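Local coordinates for protein response regulator (Helicobacter pylori, PDB 2PLN) that probably binds regulatory DNA and controls transcription as an orphan response regulator, of which this chain is the N-terminal receiver domain, at residues Leu22-Asn27 with Asp64-Ser69. Sequence-based numbering, arbitrary orientation.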
loop_
_atom_site.group_PDB
_atom_site.type_symbol
_atom_site.label_atom_id
_atom_site.label_comp_id
_atom_site.label_asym_id
_atom_site.label_seq_id
_atom_site.Cartn_x
_atom_site.Cartn_y
_atom_site.Cartn_z
ATOM N N LEU A 22 0.696 -4.586 -16.338
ATOM C CA LEU A 22 -0.513 -4.315 -17.095
ATOM C C LEU A 22 -1.296 -3.153 -16.463
ATOM O O LEU A 22 -1.555 -3.154 -15.262
ATOM C CB LEU A 22 -1.403 -5.554 -17.137
ATOM C CG LEU A 22 -2.733 -5.406 -17.878
ATOM C CD1 LEU A 22 -2.550 -5.052 -19.402
ATOM C CD2 LEU A 22 -3.616 -6.662 -17.701
ATOM N N LEU A 23 -1.678 -2.175 -17.278
ATOM C CA LEU A 23 -2.419 -1.019 -16.759
ATOM C C LEU A 23 -3.760 -1.036 -17.426
ATOM O O LEU A 23 -3.834 -0.896 -18.649
ATOM C CB LEU A 23 -1.703 0.314 -17.081
ATOM C CG LEU A 23 -0.287 0.527 -16.533
ATOM C CD1 LEU A 23 0.475 1.739 -17.174
ATOM C CD2 LEU A 23 -0.273 0.611 -14.987
ATOM N N ILE A 24 -4.816 -1.249 -16.642
ATOM C CA ILE A 24 -6.181 -1.135 -17.178
ATOM C C ILE A 24 -6.695 0.249 -16.830
ATOM O O ILE A 24 -6.982 0.539 -15.691
ATOM C CB ILE A 24 -7.095 -2.266 -16.683
ATOM C CG1 ILE A 24 -6.493 -3.636 -17.099
ATOM C CG2 ILE A 24 -8.568 -2.053 -17.220
ATOM C CD1 ILE A 24 -7.031 -4.851 -16.347
ATOM N N GLU A 25 -6.791 1.103 -17.842
ATOM C CA GLU A 25 -6.993 2.529 -17.639
ATOM C C GLU A 25 -7.647 3.128 -18.898
ATOM O O GLU A 25 -7.087 3.064 -20.013
ATOM C CB GLU A 25 -5.652 3.199 -17.338
ATOM C CG GLU A 25 -5.711 4.724 -17.197
ATOM C CD GLU A 25 -6.794 5.201 -16.214
ATOM O OE1 GLU A 25 -7.801 5.785 -16.690
ATOM O OE2 GLU A 25 -6.657 4.986 -14.970
ATOM N N LYS A 26 -8.843 3.660 -18.691
ATOM C CA LYS A 26 -9.720 4.219 -19.737
ATOM C C LYS A 26 -9.136 5.498 -20.327
ATOM O O LYS A 26 -9.354 5.810 -21.510
ATOM C CB LYS A 26 -11.075 4.523 -19.075
ATOM C CG LYS A 26 -12.195 5.038 -19.953
ATOM C CD LYS A 26 -13.354 5.479 -19.074
ATOM C CE LYS A 26 -14.411 6.246 -19.872
ATOM N NZ LYS A 26 -13.840 7.475 -20.520
ATOM N N ASN A 27 -8.394 6.238 -19.509
ATOM C CA ASN A 27 -7.833 7.517 -19.905
ATOM C C ASN A 27 -6.477 7.322 -20.579
ATOM O O ASN A 27 -5.465 7.078 -19.919
ATOM C CB ASN A 27 -7.778 8.425 -18.678
ATOM C CG ASN A 27 -7.191 9.794 -18.953
ATOM O OD1 ASN A 27 -7.309 10.697 -18.124
ATOM N ND2 ASN A 27 -6.561 9.958 -20.075
ATOM N N ASP A 64 3.786 -9.264 -13.969
ATOM C CA ASP A 64 4.174 -9.338 -12.555
ATOM C C ASP A 64 3.190 -8.552 -11.699
ATOM O O ASP A 64 3.042 -8.826 -10.513
ATOM C CB ASP A 64 5.586 -8.774 -12.409
ATOM C CG ASP A 64 6.594 -9.552 -13.255
ATOM O OD1 ASP A 64 6.992 -10.660 -12.824
ATOM O OD2 ASP A 64 7.019 -9.159 -14.356
ATOM N N LEU A 65 2.532 -7.561 -12.314
ATOM C CA LEU A 65 1.624 -6.637 -11.591
ATOM C C LEU A 65 0.565 -6.086 -12.537
ATOM O O LEU A 65 0.844 -5.856 -13.727
ATOM C CB LEU A 65 2.443 -5.478 -11.012
ATOM C CG LEU A 65 1.684 -4.504 -10.083
ATOM C CD1 LEU A 65 2.564 -3.935 -8.976
ATOM C CD2 LEU A 65 1.033 -3.355 -10.902
ATOM N N VAL A 66 -0.656 -5.913 -12.035
ATOM C CA VAL A 66 -1.735 -5.256 -12.805
ATOM C C VAL A 66 -2.281 -4.160 -11.927
ATOM O O VAL A 66 -2.483 -4.361 -10.717
ATOM C CB VAL A 66 -2.912 -6.219 -13.239
ATOM C CG1 VAL A 66 -3.523 -7.003 -12.048
ATOM C CG2 VAL A 66 -4.007 -5.451 -14.027
HETATM N N MSE A 67 -2.496 -2.995 -12.534
HETATM C CA MSE A 67 -3.249 -1.943 -11.883
HETATM C C MSE A 67 -4.528 -1.692 -12.658
HETATM O O MSE A 67 -4.500 -1.488 -13.875
HETATM C CB MSE A 67 -2.447 -0.646 -11.769
HETATM C CG MSE A 67 -3.177 0.351 -10.871
HETATM SE SE MSE A 67 -2.094 1.824 -10.268
HETATM C CE MSE A 67 -1.487 2.471 -11.979
ATOM N N VAL A 68 -5.653 -1.728 -11.962
ATOM C CA VAL A 68 -6.950 -1.656 -12.637
ATOM C C VAL A 68 -7.774 -0.515 -12.062
ATOM O O VAL A 68 -7.899 -0.383 -10.842
ATOM C CB VAL A 68 -7.715 -3.013 -12.575
ATOM C CG1 VAL A 68 -7.841 -3.573 -11.130
ATOM C CG2 VAL A 68 -9.096 -2.917 -13.223
ATOM N N SER A 69 -8.277 0.323 -12.960
ATOM C CA SER A 69 -9.310 1.328 -12.669
ATOM C C SER A 69 -10.436 0.985 -13.586
ATOM O O SER A 69 -10.293 1.085 -14.808
ATOM C CB SER A 69 -8.853 2.736 -13.029
ATOM O OG SER A 69 -7.574 2.990 -12.533
HETATM O O HOH W 1 -5.012 1.557 -13.843
HETATM O O HOH W 2 -10.152 3.105 -16.168
#
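Leu22 and Ile24 pair in parallel with the strand 65-68 through a ladder of backbone hydrogen bonds. Leu22 N gives to Leu65 O and Leu22 O receives Met67 N (2.9 Å); Ile24 N then gives to Met67 O (2.8 Å) and Ile24 O receives Ser69 N (3.0 Å). All four are close to straight, and the strand directions differ by only 10°. Val66 CA-H adds a contact to Leu22 O.

The apolar side chains alternate between the two faces of the sheet. On one, Leu22 lies beside Val66 and Ile24 beside Val68, each pair pointing the same way, while Ile24 passes across Val66 at a slant. Beta-branched Ile24, Val66 and Val68 suit an extended strand; Leu22 forks only at CG. Val66 CG2, anti to its own N, lies near Leu22 CD2 (3.9 Å) and also touches Ile24 CD1. On the other face, Leu23 meets Met67, a selenomethionine here. Its chain is extended until chi3 (55°), where the bend brings CE against Leu23 CD2 at 3.7 Å; Ile34 of helix 28-40 packs on both residues. Flexible Met67 and forked Leu23 suit this seam between sheet and helix.

Polar contacts gather around Glu25 and Ser69, at the C-terminal side of the pairing. Ser69 OG may make a weak hydrogen bond to Glu25 OE2 (3.3 Å), though another acceptor competes for its one proton; the stronger partner of OE2 is Lys115, in a salt bridge. OE1 accepts Asn27 N at 2.9 Å through its anti lone pair, tying Glu25 to the start of helix 28-40. A water donates to Ile24 O, and more weakly to Met67 O.

This is the central pairing of a CheY-like fold, strand order 2-1-3-4-5. Its apolar stem gives way to an acidic and hydroxyl-bearing end, the place where receiver domains usually keep their phosphorylation site; there Lys115 and Asn27 N hold the Glu25 carboxylate by one oxygen each.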